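Local coordinates for protein alpha-1,2-mannosidase (Bacteroides thetaiotaomicron, PDB 2WW2) that probably hydrolyses alpha-mannosidic linkages with inversion of configuration, as a calcium-dependent glycoside hydrolase of family 92, at residues Trp36-Trp41 / Thr127-Val132; Pro109-Val114 / Ser123-Ser128; Val132-Phe137 / Ala254-Ile259; Phe188-Ile193 / Glu227-Arg232; Arg232-Phe237 / Arg249-Ala254. One frame throughout, in Å; residues are numbered along the deposited sequence.

Contact 1: residues Trp36-Trp41 / Thr127-Val132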
# COMPACT_ATOMS: atom_id res chain seq x y z
N TRP A 36 -6.88 20.72 -35.28
CA TRP A 36 -6.63 19.61 -36.23
C TRP A 36 -5.58 19.91 -37.31
O TRP A 36 -5.60 19.30 -38.38
CB TRP A 36 -7.94 19.14 -36.89
CG TRP A 36 -9.02 18.87 -35.88
CD1 TRP A 36 -9.15 17.76 -35.07
CD2 TRP A 36 -10.09 19.75 -35.54
NE1 TRP A 36 -10.26 17.90 -34.26
CE2 TRP A 36 -10.84 19.12 -34.52
CE3 TRP A 36 -10.49 21.01 -36.00
CZ2 TRP A 36 -11.98 19.70 -33.96
CZ3 TRP A 36 -11.63 21.60 -35.43
CH2 TRP A 36 -12.35 20.94 -34.42
N GLY A 37 -4.69 20.85 -37.06
CA GLY A 37 -3.75 21.26 -38.09
C GLY A 37 -2.82 20.14 -38.54
O GLY A 37 -2.36 19.35 -37.73
N MET A 38 -2.52 20.11 -39.84
CA MET A 38 -1.66 19.08 -40.40
C MET A 38 -0.26 19.12 -39.80
O MET A 38 0.31 18.09 -39.54
CB MET A 38 -1.56 19.22 -41.93
CG MET A 38 -0.72 18.08 -42.58
SD MET A 38 -0.68 18.24 -44.38
CE MET A 38 0.73 19.31 -44.58
N ASN A 39 0.27 20.32 -39.55
CA ASN A 39 1.60 20.43 -38.95
C ASN A 39 1.47 21.18 -37.62
O ASN A 39 0.79 22.21 -37.57
CB ASN A 39 2.58 21.19 -39.86
CG ASN A 39 2.78 20.52 -41.23
OD1 ASN A 39 2.80 21.20 -42.29
ND2 ASN A 39 2.94 19.21 -41.22
N PHE A 40 2.09 20.65 -36.57
CA PHE A 40 2.18 21.38 -35.28
C PHE A 40 3.59 21.89 -35.12
O PHE A 40 4.52 21.38 -35.77
CB PHE A 40 1.90 20.49 -34.08
CG PHE A 40 0.48 19.94 -33.99
CD1 PHE A 40 -0.54 20.46 -34.77
CD2 PHE A 40 0.19 18.91 -33.08
CE1 PHE A 40 -1.85 19.97 -34.68
CE2 PHE A 40 -1.12 18.39 -32.97
CZ PHE A 40 -2.14 18.91 -33.77
N TRP A 41 3.77 22.85 -34.21
CA TRP A 41 5.09 23.39 -33.92
C TRP A 41 5.32 23.34 -32.41
O TRP A 41 4.36 23.50 -31.63
CB TRP A 41 5.26 24.83 -34.49
CG TRP A 41 5.43 24.76 -35.99
CD1 TRP A 41 4.44 24.61 -36.94
CD2 TRP A 41 6.67 24.74 -36.70
NE1 TRP A 41 5.01 24.51 -38.20
CE2 TRP A 41 6.37 24.58 -38.08
CE3 TRP A 41 8.02 24.83 -36.31
CZ2 TRP A 41 7.37 24.55 -39.06
CZ3 TRP A 41 9.00 24.79 -37.29
CH2 TRP A 41 8.67 24.65 -38.64
N THR A 127 -0.06 28.20 -38.85
CA THR A 127 -1.30 28.07 -39.58
C THR A 127 -1.53 26.56 -39.62
O THR A 127 -0.82 25.83 -38.93
CB THR A 127 -1.17 28.64 -41.02
OG1 THR A 127 -0.13 27.94 -41.72
CG2 THR A 127 -0.83 30.15 -40.99
N SER A 128 -2.47 26.07 -40.43
CA SER A 128 -2.71 24.62 -40.54
C SER A 128 -1.45 23.88 -40.99
O SER A 128 -1.13 22.81 -40.47
CB SER A 128 -3.82 24.34 -41.56
OG SER A 128 -5.08 24.81 -41.08
N ARG A 129 -0.75 24.45 -41.96
CA ARG A 129 0.37 23.76 -42.60
C ARG A 129 1.69 24.55 -42.57
O ARG A 129 2.72 24.03 -42.93
CB ARG A 129 -0.02 23.38 -44.03
CG ARG A 129 -1.25 22.47 -44.04
CD ARG A 129 -1.77 22.16 -45.48
NE ARG A 129 -3.05 21.48 -45.38
CZ ARG A 129 -4.20 22.11 -45.15
NH1 ARG A 129 -4.22 23.43 -45.01
NH2 ARG A 129 -5.32 21.41 -45.05
N GLY A 130 1.66 25.79 -42.08
CA GLY A 130 2.89 26.56 -42.05
C GLY A 130 3.11 27.25 -40.72
O GLY A 130 2.33 27.05 -39.78
N ALA A 131 4.18 28.05 -40.64
CA ALA A 131 4.47 28.82 -39.42
C ALA A 131 5.24 30.08 -39.79
O ALA A 131 5.88 30.13 -40.83
CB ALA A 131 5.31 27.98 -38.43
N VAL A 132 5.21 31.07 -38.91
CA VAL A 132 6.04 32.26 -39.12
C VAL A 132 6.73 32.54 -37.80
O VAL A 132 6.09 32.43 -36.76
CB VAL A 132 5.21 33.47 -39.61
CG1 VAL A 132 6.07 34.73 -39.71
CG2 VAL A 132 4.57 33.16 -40.99
O HOH W 1 -1.48 23.74 -37.11
O HOH W 2 1.98 24.35 -39.20
O HOH W 3 4.92 23.81 -41.11
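With CG anti to its carbonyl carbon (chi1 -75°), W41 brings its indole over A131, and M38, its CG opposite the backbone N (chi1 -176°), sends its thioether across the stem of R129. The segments meet in the GH92 N-terminal domain, where the loop leading into strand 40-44 packs on the turn before strand 130-136, a turn held by an ST motif in which T127 OG1, also bonded to E250, accepts from G130 N. The A131 methyl makes a CH-pi contact over one face of the five-membered ring, with CB 3.6 Å from its centroid; a short side chain suits this place because the indole can settle close to the strand. At the ring edge, NE1 gives its hydrogen to water 3 at 3.0 Å, and that water donates to R129 O. Replacing W41 by a leucine would probably leave the A131 methyl without its flat partner and water 3 without the N-H that holds it. M38 CE rests on R129 CG at 3.8 Å, crossing at about a right angle, so flexible thioether meets alkyl stem while the arginine's charged end pairs with E250. N39 serves two directions: OD1 is bonded to the hydroxyl of S235, while its backbone N reaches S128 O at 3.0 Å in a nearly straight bond (172°). Water 1 donates to both N39 O and T127 O, at 2.8 Å each.

Contact 2: residues Pro109-Val114 / Ser123-Ser128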
# COMPACT_ATOMS: atom_id res chain seq x y z
N PRO A 109 -1.65 28.59 -27.56
CA PRO A 109 -1.91 27.79 -28.76
C PRO A 109 -1.58 28.54 -30.04
O PRO A 109 -1.34 27.90 -31.07
CB PRO A 109 -3.43 27.53 -28.70
CG PRO A 109 -3.76 27.65 -27.24
CD PRO A 109 -2.85 28.72 -26.71
N TYR A 110 -1.63 29.88 -30.00
CA TYR A 110 -1.53 30.69 -31.20
C TYR A 110 -0.15 31.35 -31.34
O TYR A 110 0.10 32.03 -32.32
CB TYR A 110 -2.64 31.78 -31.19
CG TYR A 110 -2.56 32.67 -29.98
CD1 TYR A 110 -1.74 33.81 -29.98
CD2 TYR A 110 -3.29 32.39 -28.83
CE1 TYR A 110 -1.65 34.62 -28.85
CE2 TYR A 110 -3.20 33.18 -27.71
CZ TYR A 110 -2.39 34.30 -27.72
OH TYR A 110 -2.30 35.09 -26.58
N ASN A 111 0.71 31.14 -30.36
CA ASN A 111 2.05 31.71 -30.35
C ASN A 111 2.87 31.18 -29.18
O ASN A 111 2.43 31.18 -28.05
CB ASN A 111 2.00 33.26 -30.24
CG ASN A 111 3.37 33.90 -30.40
OD1 ASN A 111 3.84 34.12 -31.52
ND2 ASN A 111 4.02 34.20 -29.29
N TYR A 112 4.09 30.74 -29.46
CA TYR A 112 5.05 30.44 -28.42
C TYR A 112 6.20 31.43 -28.52
O TYR A 112 6.79 31.61 -29.60
CB TYR A 112 5.58 29.01 -28.61
CG TYR A 112 6.64 28.62 -27.58
CD1 TYR A 112 6.29 27.96 -26.40
CD2 TYR A 112 7.98 28.93 -27.79
CE1 TYR A 112 7.27 27.61 -25.45
CE2 TYR A 112 8.96 28.58 -26.86
CZ TYR A 112 8.60 27.92 -25.70
OH TYR A 112 9.57 27.59 -24.79
N SER A 113 6.51 32.09 -27.40
CA SER A 113 7.59 33.09 -27.38
C SER A 113 8.57 32.73 -26.25
O SER A 113 8.14 32.31 -25.17
CB SER A 113 7.01 34.49 -27.16
OG SER A 113 8.03 35.47 -27.04
N VAL A 114 9.86 32.84 -26.50
CA VAL A 114 10.86 32.60 -25.46
C VAL A 114 12.03 33.55 -25.67
O VAL A 114 12.38 33.89 -26.81
CB VAL A 114 11.32 31.13 -25.44
CG1 VAL A 114 12.04 30.77 -26.75
CG2 VAL A 114 12.20 30.83 -24.22
N SER A 123 9.66 34.25 -31.41
CA SER A 123 8.34 33.65 -31.28
C SER A 123 7.87 33.07 -32.60
O SER A 123 8.39 33.42 -33.68
CB SER A 123 7.31 34.61 -30.67
OG SER A 123 6.79 35.52 -31.62
N LEU A 124 6.93 32.14 -32.52
CA LEU A 124 6.40 31.51 -33.71
C LEU A 124 4.90 31.28 -33.53
O LEU A 124 4.43 31.01 -32.43
CB LEU A 124 7.11 30.17 -33.96
CG LEU A 124 7.02 29.10 -32.88
CD1 LEU A 124 7.07 27.75 -33.52
CD2 LEU A 124 8.14 29.22 -31.85
N SER A 125 4.19 31.34 -34.65
CA SER A 125 2.76 31.10 -34.67
C SER A 125 2.50 30.21 -35.86
O SER A 125 3.20 30.29 -36.87
CB SER A 125 2.01 32.44 -34.83
OG SER A 125 2.10 33.19 -33.61
N ALA A 126 1.50 29.33 -35.77
CA ALA A 126 1.27 28.36 -36.83
C ALA A 126 -0.03 28.61 -37.59
O ALA A 126 -0.99 29.15 -37.04
CB ALA A 126 1.26 26.95 -36.23
N THR A 127 -0.06 28.20 -38.85
CA THR A 127 -1.30 28.07 -39.58
C THR A 127 -1.53 26.56 -39.62
O THR A 127 -0.82 25.83 -38.93
CB THR A 127 -1.17 28.64 -41.02
OG1 THR A 127 -0.13 27.94 -41.72
CG2 THR A 127 -0.83 30.15 -40.99
N SER A 128 -2.47 26.07 -40.43
CA SER A 128 -2.71 24.62 -40.54
C SER A 128 -1.45 23.88 -40.99
O SER A 128 -1.13 22.81 -40.47
CB SER A 128 -3.82 24.34 -41.56
OG SER A 128 -5.08 24.81 -41.08
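S113 and S123, a non-hydrogen-bonded pair with CA atoms 4.0 Å apart, bring their CB atoms to within 3.5 Å, and small serines suit such close strands. Next to them Y112 and L124 form a hydrogen-bonded pair, Y112 N to L124 O and L124 N to Y112 O, both 3.0 Å. Their side chains share the buried side: the leucine's CG sits between its backbone N and carbonyl carbon (chi1 60°), which lets CD2 lie 3.5 Å from Y112 O and 4.1 Å from Y112 CD2. F64 of strand 60-67 borders both side chains, while the phenol OH ends on E105, so the tyrosine spans apolar and polar surroundings. The two strands, 111-116 and 121-126, are the arms of an antiparallel beta hairpin, their short axes 170° apart. Toward the start of the first arm the contact turns polar and more open, with Y110 and N111 both partly exposed. There the hydroxyl of S125 donates to Y110 O over 2.6 Å, in the carbonyl plane and on a lone pair, adding a side-chain bond to those of the backbone. The N111 backbone stays close, its CA 3.2 Å from L124 O in a CA-H...O contact.

Contact 3: residues Val132-Phe137 / Ala254-Ile259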
# COMPACT_ATOMS: atom_id res chain seq x y z
N VAL A 132 5.21 31.07 -38.91
CA VAL A 132 6.04 32.26 -39.12
C VAL A 132 6.73 32.54 -37.80
O VAL A 132 6.09 32.43 -36.76
CB VAL A 132 5.21 33.47 -39.61
CG1 VAL A 132 6.07 34.73 -39.71
CG2 VAL A 132 4.57 33.16 -40.99
N PHE A 133 8.03 32.84 -37.85
CA PHE A 133 8.84 33.19 -36.68
C PHE A 133 9.19 34.68 -36.74
O PHE A 133 9.32 35.24 -37.84
CB PHE A 133 10.20 32.47 -36.71
CG PHE A 133 10.15 30.97 -36.47
CD1 PHE A 133 10.74 30.42 -35.33
CD2 PHE A 133 9.54 30.13 -37.38
CE1 PHE A 133 10.70 29.04 -35.10
CE2 PHE A 133 9.50 28.74 -37.16
CZ PHE A 133 10.09 28.20 -36.02
N GLU A 134 9.41 35.30 -35.59
CA GLU A 134 10.16 36.55 -35.53
C GLU A 134 11.40 36.20 -34.72
O GLU A 134 11.33 35.37 -33.81
CB GLU A 134 9.36 37.64 -34.82
CG GLU A 134 9.21 37.32 -33.29
CD GLU A 134 8.37 38.32 -32.50
OE1 GLU A 134 8.32 39.52 -32.88
OE2 GLU A 134 7.76 37.88 -31.47
N VAL A 135 12.55 36.79 -35.04
CA VAL A 135 13.71 36.62 -34.19
C VAL A 135 14.31 38.00 -33.91
O VAL A 135 14.52 38.77 -34.84
CB VAL A 135 14.81 35.74 -34.85
CG1 VAL A 135 16.00 35.61 -33.88
CG2 VAL A 135 14.27 34.35 -35.27
N SER A 136 14.54 38.31 -32.63
CA SER A 136 15.27 39.51 -32.24
C SER A 136 16.67 39.12 -31.75
O SER A 136 16.81 38.52 -30.67
CB SER A 136 14.49 40.22 -31.12
OG SER A 136 15.10 41.43 -30.76
N PHE A 137 17.71 39.42 -32.52
CA PHE A 137 19.07 39.00 -32.17
C PHE A 137 19.71 39.98 -31.19
O PHE A 137 19.50 41.17 -31.32
CB PHE A 137 19.96 38.93 -33.43
CG PHE A 137 19.65 37.77 -34.35
CD1 PHE A 137 20.10 36.49 -34.05
CD2 PHE A 137 18.93 37.97 -35.51
CE1 PHE A 137 19.84 35.43 -34.89
CE2 PHE A 137 18.66 36.91 -36.36
CZ PHE A 137 19.11 35.64 -36.04
N ALA A 254 3.53 37.21 -44.69
CA ALA A 254 3.01 37.47 -43.35
C ALA A 254 4.14 37.72 -42.35
O ALA A 254 5.27 37.25 -42.54
CB ALA A 254 2.14 36.31 -42.87
N ASP A 255 3.83 38.45 -41.29
CA ASP A 255 4.73 38.50 -40.14
C ASP A 255 4.10 37.69 -39.00
O ASP A 255 2.98 37.23 -39.16
CB ASP A 255 5.05 39.94 -39.72
CG ASP A 255 3.81 40.74 -39.34
OD1 ASP A 255 2.72 40.17 -39.12
OD2 ASP A 255 3.95 41.97 -39.25
N VAL A 256 4.81 37.50 -37.89
CA VAL A 256 4.29 36.63 -36.82
C VAL A 256 3.00 37.19 -36.21
O VAL A 256 2.10 36.43 -35.84
CB VAL A 256 5.35 36.33 -35.71
CG1 VAL A 256 5.59 37.56 -34.84
CG2 VAL A 256 4.88 35.14 -34.83
N GLN A 257 2.89 38.51 -36.15
CA GLN A 257 1.68 39.15 -35.62
C GLN A 257 0.44 38.76 -36.42
O GLN A 257 -0.63 38.53 -35.85
CB GLN A 257 1.84 40.68 -35.61
CG GLN A 257 2.86 41.20 -34.55
CD GLN A 257 4.33 40.85 -34.85
OE1 GLN A 257 4.73 40.65 -36.02
NE2 GLN A 257 5.14 40.78 -33.78
N LEU A 258 0.57 38.71 -37.74
CA LEU A 258 -0.56 38.35 -38.60
C LEU A 258 -1.01 36.90 -38.34
O LEU A 258 -2.20 36.64 -38.12
CB LEU A 258 -0.23 38.52 -40.09
CG LEU A 258 -1.43 38.29 -41.04
CD1 LEU A 258 -2.47 39.39 -40.87
CD2 LEU A 258 -0.99 38.22 -42.52
N ILE A 259 -0.05 35.97 -38.34
CA ILE A 259 -0.36 34.54 -38.14
C ILE A 259 -0.91 34.30 -36.73
O ILE A 259 -1.87 33.54 -36.52
CB ILE A 259 0.89 33.65 -38.38
CG1 ILE A 259 1.49 33.93 -39.77
CG2 ILE A 259 0.56 32.14 -38.17
CD1 ILE A 259 0.47 33.92 -40.95
O HOH W 4 7.69 38.09 -37.98
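A254 opens the approach to V132 with a loose methyl contact, its CB 4.4 Å from V132 CG2. At D255 the backbone takes over: V132 CG1 lies 3.6 Å from D255 C, while the aspartate side chain leaves the backbone away from the strand and serves its own helix. D255 is the N-cap, and OD1 accepts from L258 N over 2.9 Å, supplying a backbone N-H of the first turn with a partner. V256 has a branched side chain that divides its work. CG1, between the backbone N and the carbonyl carbon (chi1 72°), packs on E134 CD at 3.7 Å, and CG2 faces V132 O. Its backbone N gives its hydrogen to water 4 at 2.9 Å, which in turn donates to F133 O. This is a helix-on-sheet packing: the first turn of helix 256-271 lies on strand 130-136, and V256 and I259 also touch S125 of the neighbouring strand 121-126. Q257 is exposed, its NE2 3.5 Å from E134 OE1, with amide and carboxylate planes 71° apart. The glutamate has stronger partners in K228 and the hydroxyl of S123. One turn beyond V256, I259 crosses V132 at about a right angle, and its CG1 presses on V132 CG2 at 3.4 Å, closer than usual for two carbons; two apolar side chains suit this buried place between helix and strand.

Contact 4: residues Phe188-Ile193 / Glu227-Arg232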
# COMPACT_ATOMS: atom_id res chain seq x y z
N PHE A 188 13.48 33.77 -45.63
CA PHE A 188 13.98 34.68 -44.61
C PHE A 188 13.82 36.12 -45.11
O PHE A 188 13.98 36.39 -46.31
CB PHE A 188 15.46 34.38 -44.29
CG PHE A 188 15.67 32.98 -43.74
CD1 PHE A 188 15.73 32.75 -42.37
CD2 PHE A 188 15.77 31.89 -44.59
CE1 PHE A 188 15.91 31.47 -41.86
CE2 PHE A 188 15.94 30.60 -44.09
CZ PHE A 188 16.02 30.39 -42.73
N SER A 189 13.51 37.03 -44.20
CA SER A 189 13.22 38.39 -44.59
C SER A 189 14.47 39.20 -44.94
O SER A 189 14.39 40.20 -45.65
CB SER A 189 12.45 39.10 -43.47
OG SER A 189 13.22 39.10 -42.27
N HIS A 190 15.62 38.77 -44.44
CA HIS A 190 16.85 39.56 -44.57
C HIS A 190 17.90 38.80 -45.36
O HIS A 190 17.85 37.57 -45.44
CB HIS A 190 17.37 39.93 -43.18
CG HIS A 190 16.63 41.06 -42.54
ND1 HIS A 190 15.38 40.91 -41.97
CD2 HIS A 190 16.97 42.36 -42.36
CE1 HIS A 190 14.98 42.07 -41.49
NE2 HIS A 190 15.93 42.97 -41.71
N PRO A 191 18.86 39.52 -45.97
CA PRO A 191 19.91 38.90 -46.77
C PRO A 191 20.71 37.87 -46.00
O PRO A 191 21.07 38.09 -44.83
CB PRO A 191 20.84 40.07 -47.10
CG PRO A 191 19.95 41.29 -47.03
CD PRO A 191 18.94 41.00 -45.98
N VAL A 192 21.00 36.76 -46.67
CA VAL A 192 21.81 35.70 -46.13
C VAL A 192 23.27 36.00 -46.45
O VAL A 192 23.69 35.88 -47.60
CB VAL A 192 21.41 34.35 -46.76
CG1 VAL A 192 22.33 33.23 -46.28
CG2 VAL A 192 19.94 34.03 -46.45
N ILE A 193 24.03 36.41 -45.45
CA ILE A 193 25.41 36.86 -45.64
C ILE A 193 26.38 35.70 -45.81
O ILE A 193 27.27 35.76 -46.68
CB ILE A 193 25.87 37.72 -44.45
CG1 ILE A 193 24.86 38.83 -44.20
CG2 ILE A 193 27.27 38.30 -44.71
CD1 ILE A 193 24.49 39.63 -45.42
N GLU A 227 15.68 45.99 -35.87
CA GLU A 227 14.89 45.19 -36.80
C GLU A 227 14.81 43.73 -36.34
O GLU A 227 15.59 43.30 -35.51
CB GLU A 227 15.46 45.27 -38.23
CG GLU A 227 15.39 46.68 -38.84
CD GLU A 227 15.74 46.70 -40.33
OE1 GLU A 227 15.86 45.62 -40.96
OE2 GLU A 227 15.90 47.80 -40.88
N LYS A 228 13.85 42.99 -36.88
CA LYS A 228 13.67 41.59 -36.52
C LYS A 228 13.70 40.76 -37.79
O LYS A 228 13.28 41.22 -38.84
CB LYS A 228 12.35 41.37 -35.77
CG LYS A 228 12.27 42.14 -34.43
CD LYS A 228 10.94 41.87 -33.71
CE LYS A 228 9.77 42.48 -34.49
NZ LYS A 228 8.48 42.37 -33.72
N LEU A 229 14.21 39.53 -37.67
CA LEU A 229 14.18 38.59 -38.78
C LEU A 229 12.82 37.91 -38.78
O LEU A 229 12.35 37.47 -37.72
CB LEU A 229 15.27 37.52 -38.58
CG LEU A 229 15.38 36.43 -39.65
CD1 LEU A 229 15.98 37.01 -40.95
CD2 LEU A 229 16.23 35.28 -39.13
N THR A 230 12.19 37.81 -39.95
CA THR A 230 11.02 36.97 -40.09
C THR A 230 11.40 35.70 -40.85
O THR A 230 12.17 35.76 -41.81
CB THR A 230 9.90 37.70 -40.86
OG1 THR A 230 9.47 38.82 -40.09
CG2 THR A 230 8.72 36.77 -41.08
N ILE A 231 10.89 34.56 -40.40
CA ILE A 231 11.10 33.29 -41.11
C ILE A 231 9.72 32.76 -41.41
O ILE A 231 8.90 32.62 -40.50
CB ILE A 231 11.81 32.23 -40.24
CG1 ILE A 231 13.06 32.82 -39.57
CG2 ILE A 231 12.20 30.99 -41.11
CD1 ILE A 231 13.79 31.83 -38.64
N ARG A 232 9.46 32.45 -42.68
CA ARG A 232 8.16 31.91 -43.09
C ARG A 232 8.41 30.52 -43.58
O ARG A 232 9.36 30.31 -44.32
CB ARG A 232 7.56 32.73 -44.24
CG ARG A 232 7.35 34.19 -43.89
CD ARG A 232 6.87 35.04 -45.11
NE ARG A 232 6.89 36.43 -44.69
CZ ARG A 232 7.84 37.29 -45.03
NH1 ARG A 232 8.81 36.92 -45.85
NH2 ARG A 232 7.80 38.53 -44.56
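At one end of the antiparallel pairing between strands 182-188 and 229-236, F188 and I231 form a non-hydrogen-bonded pair, and just past it S189 and H190 link the departing loop by side-chain bonds to strand 229-236 and to the residues just before it. F188 and I231 point the same way, side by side; I231 CG2 makes an off-centre CH-pi contact 4.3 Å from the ring centroid, and L229 CD2 comes to the ring edge. S189 N still donates to T230 O at 3.0 Å. The serine then curls back: OG lies between its backbone N and carbonyl carbon (chi1 59°), where T230 N meets it at 2.8 Å, nearly straight at 175°. A small hydroxyl can thus stand in for a main-chain acceptor as the strand breaks off. The same OG is 2.8 Å from H190 ND1 in a hydrogen bond that holds the imidazole, while on the far side of the ring NE2 donates to E227 OE1 over 2.8 Å. That bond lies in the ring plane and almost along the C-O axis, although ring and carboxylate planes are 52° apart. Histidine suits the place by bonding through both ring nitrogens. H190 CB also slides past L229 CD1 at 3.9 Å. V145 of strand 143-148 touches all three apolar residues, F188, L229 and I231, whereas T230 turns to V132 of strand 130-136.

Contact 5: residues Arg232-Phe237 / Arg249-Ala254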
# COMPACT_ATOMS: atom_id res chain seq x y z
N ARG A 232 9.46 32.45 -42.68
CA ARG A 232 8.16 31.91 -43.09
C ARG A 232 8.41 30.52 -43.58
O ARG A 232 9.36 30.31 -44.32
CB ARG A 232 7.56 32.73 -44.24
CG ARG A 232 7.35 34.19 -43.89
CD ARG A 232 6.87 35.04 -45.11
NE ARG A 232 6.89 36.43 -44.69
CZ ARG A 232 7.84 37.29 -45.03
NH1 ARG A 232 8.81 36.92 -45.85
NH2 ARG A 232 7.80 38.53 -44.56
N THR A 233 7.56 29.57 -43.18
CA THR A 233 7.79 28.18 -43.56
C THR A 233 6.47 27.41 -43.77
O THR A 233 5.45 27.73 -43.16
CB THR A 233 8.72 27.49 -42.53
OG1 THR A 233 9.11 26.19 -42.99
CG2 THR A 233 8.06 27.36 -41.16
N ALA A 234 6.49 26.43 -44.67
CA ALA A 234 5.37 25.51 -44.81
C ALA A 234 5.91 24.20 -45.35
O ALA A 234 7.03 24.14 -45.86
CB ALA A 234 4.29 26.07 -45.75
N SER A 235 5.12 23.14 -45.22
CA SER A 235 5.54 21.83 -45.71
C SER A 235 4.36 21.11 -46.35
O SER A 235 3.20 21.53 -46.22
CB SER A 235 6.13 20.98 -44.57
OG SER A 235 5.09 20.48 -43.72
N SER A 236 4.67 20.02 -47.03
CA SER A 236 3.66 19.20 -47.68
C SER A 236 4.10 17.74 -47.62
O SER A 236 5.30 17.46 -47.63
CB SER A 236 3.50 19.62 -49.16
OG SER A 236 2.59 18.76 -49.83
N PHE A 237 3.15 16.82 -47.59
CA PHE A 237 3.47 15.40 -47.73
C PHE A 237 3.35 14.94 -49.18
O PHE A 237 3.68 13.80 -49.50
CB PHE A 237 2.58 14.54 -46.82
CG PHE A 237 2.91 14.68 -45.36
CD1 PHE A 237 4.00 14.00 -44.82
CD2 PHE A 237 2.17 15.52 -44.55
CE1 PHE A 237 4.34 14.14 -43.47
CE2 PHE A 237 2.50 15.68 -43.21
CZ PHE A 237 3.60 14.97 -42.68
N ARG A 249 -0.36 30.13 -50.01
CA ARG A 249 -1.70 30.35 -49.52
C ARG A 249 -1.71 30.79 -48.06
O ARG A 249 -2.53 31.63 -47.68
CB ARG A 249 -2.55 29.09 -49.67
CG ARG A 249 -4.03 29.38 -49.45
CD ARG A 249 -4.89 28.16 -49.67
NE ARG A 249 -4.88 27.66 -51.05
CZ ARG A 249 -4.37 26.49 -51.43
NH1 ARG A 249 -3.77 25.70 -50.53
NH2 ARG A 249 -4.45 26.11 -52.70
N GLU A 250 -0.82 30.23 -47.24
CA GLU A 250 -0.97 30.36 -45.79
C GLU A 250 -0.03 31.36 -45.12
O GLU A 250 -0.41 31.96 -44.11
CB GLU A 250 -0.87 28.99 -45.10
CG GLU A 250 -1.93 27.97 -45.55
CD GLU A 250 -1.86 26.63 -44.80
OE1 GLU A 250 -1.32 26.60 -43.67
OE2 GLU A 250 -2.33 25.60 -45.37
N VAL A 251 1.19 31.50 -45.61
CA VAL A 251 2.16 32.32 -44.86
C VAL A 251 2.92 33.38 -45.67
O VAL A 251 3.57 34.26 -45.09
CB VAL A 251 3.21 31.44 -44.09
CG1 VAL A 251 2.54 30.65 -42.94
CG2 VAL A 251 3.93 30.49 -45.06
N ALA A 252 2.84 33.31 -46.99
CA ALA A 252 3.59 34.26 -47.83
C ALA A 252 3.28 35.68 -47.39
O ALA A 252 2.13 36.01 -47.16
CB ALA A 252 3.26 34.06 -49.33
N ASP A 253 4.32 36.51 -47.26
CA ASP A 253 4.18 37.94 -46.93
C ASP A 253 3.77 38.24 -45.50
O ASP A 253 3.63 39.40 -45.13
CB ASP A 253 3.18 38.65 -47.85
CG ASP A 253 3.55 38.54 -49.32
OD1 ASP A 253 2.65 38.25 -50.12
OD2 ASP A 253 4.75 38.72 -49.65
N ALA A 254 3.53 37.21 -44.69
CA ALA A 254 3.01 37.47 -43.35
C ALA A 254 4.14 37.72 -42.35
O ALA A 254 5.27 37.25 -42.54
CB ALA A 254 2.14 36.31 -42.87
O HOH W 5 5.94 40.42 -43.40
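The guanidinium of R232 lies between D253 CA over one face and the CG2 methyl of T230 over the other, with A254 O and water 5 at its edge. The backbone it reaches is a type II beta turn, V251 to A254, which follows the end of helix 240-250 and is closed by A254 N donating to V251 O at 3.0 Å. R232 stands on strand 229-236; CG lies anti to the carbonyl carbon (chi1 -59°) and the chain runs extended to NE, so CD passes 3.4 Å from V251 O. NE then donates to A254 O at 2.8 Å, the donor tilted 17° from the carbonyl plane. Arginine suits the place because its long stem ends in a flat group with several N-H donors: NH1 pairs with E187, and NH2 donates to water 5 at 2.9 Å, which passes a hydrogen on to D253 O. A leucine in place of R232 would remove these donors, and A254 O and the E187 carboxylate would probably be left without their mates, the turn being less firmly tied to the strand. V251, the first residue to leave helical geometry, directs its branched side chain toward the strand. There it packs mainly against backbone, CG2 lying 3.7 Å from T233 O, and meets the small A234 only loosely, with CG2 4.5 Å from A234 CB.

The contacts share one beta-rich region, where strands 111-116, 121-126, 130-136, 229-236 and 182-188 are successive antiparallel neighbours. Contact 2 joins the first two and contact 4 the last two; contacts 1 and 3 both use strand 130-136, contacts 4 and 5 strand 229-236. Centres of contacts 1 and 2 are about 9 Å apart, those of contacts 1 and 4 about 20 Å. Along the chain, contact 2 opens between the segments of contact 1 and ends on the same stretch, sharing T127 and S128; contacts 4 and 5 follow between those of contact 3. Contacts 3 and 5 meet at A254, in the link between helices 240-250 and 256-271, and so tie these strands to the two helices that follow strand 229-236.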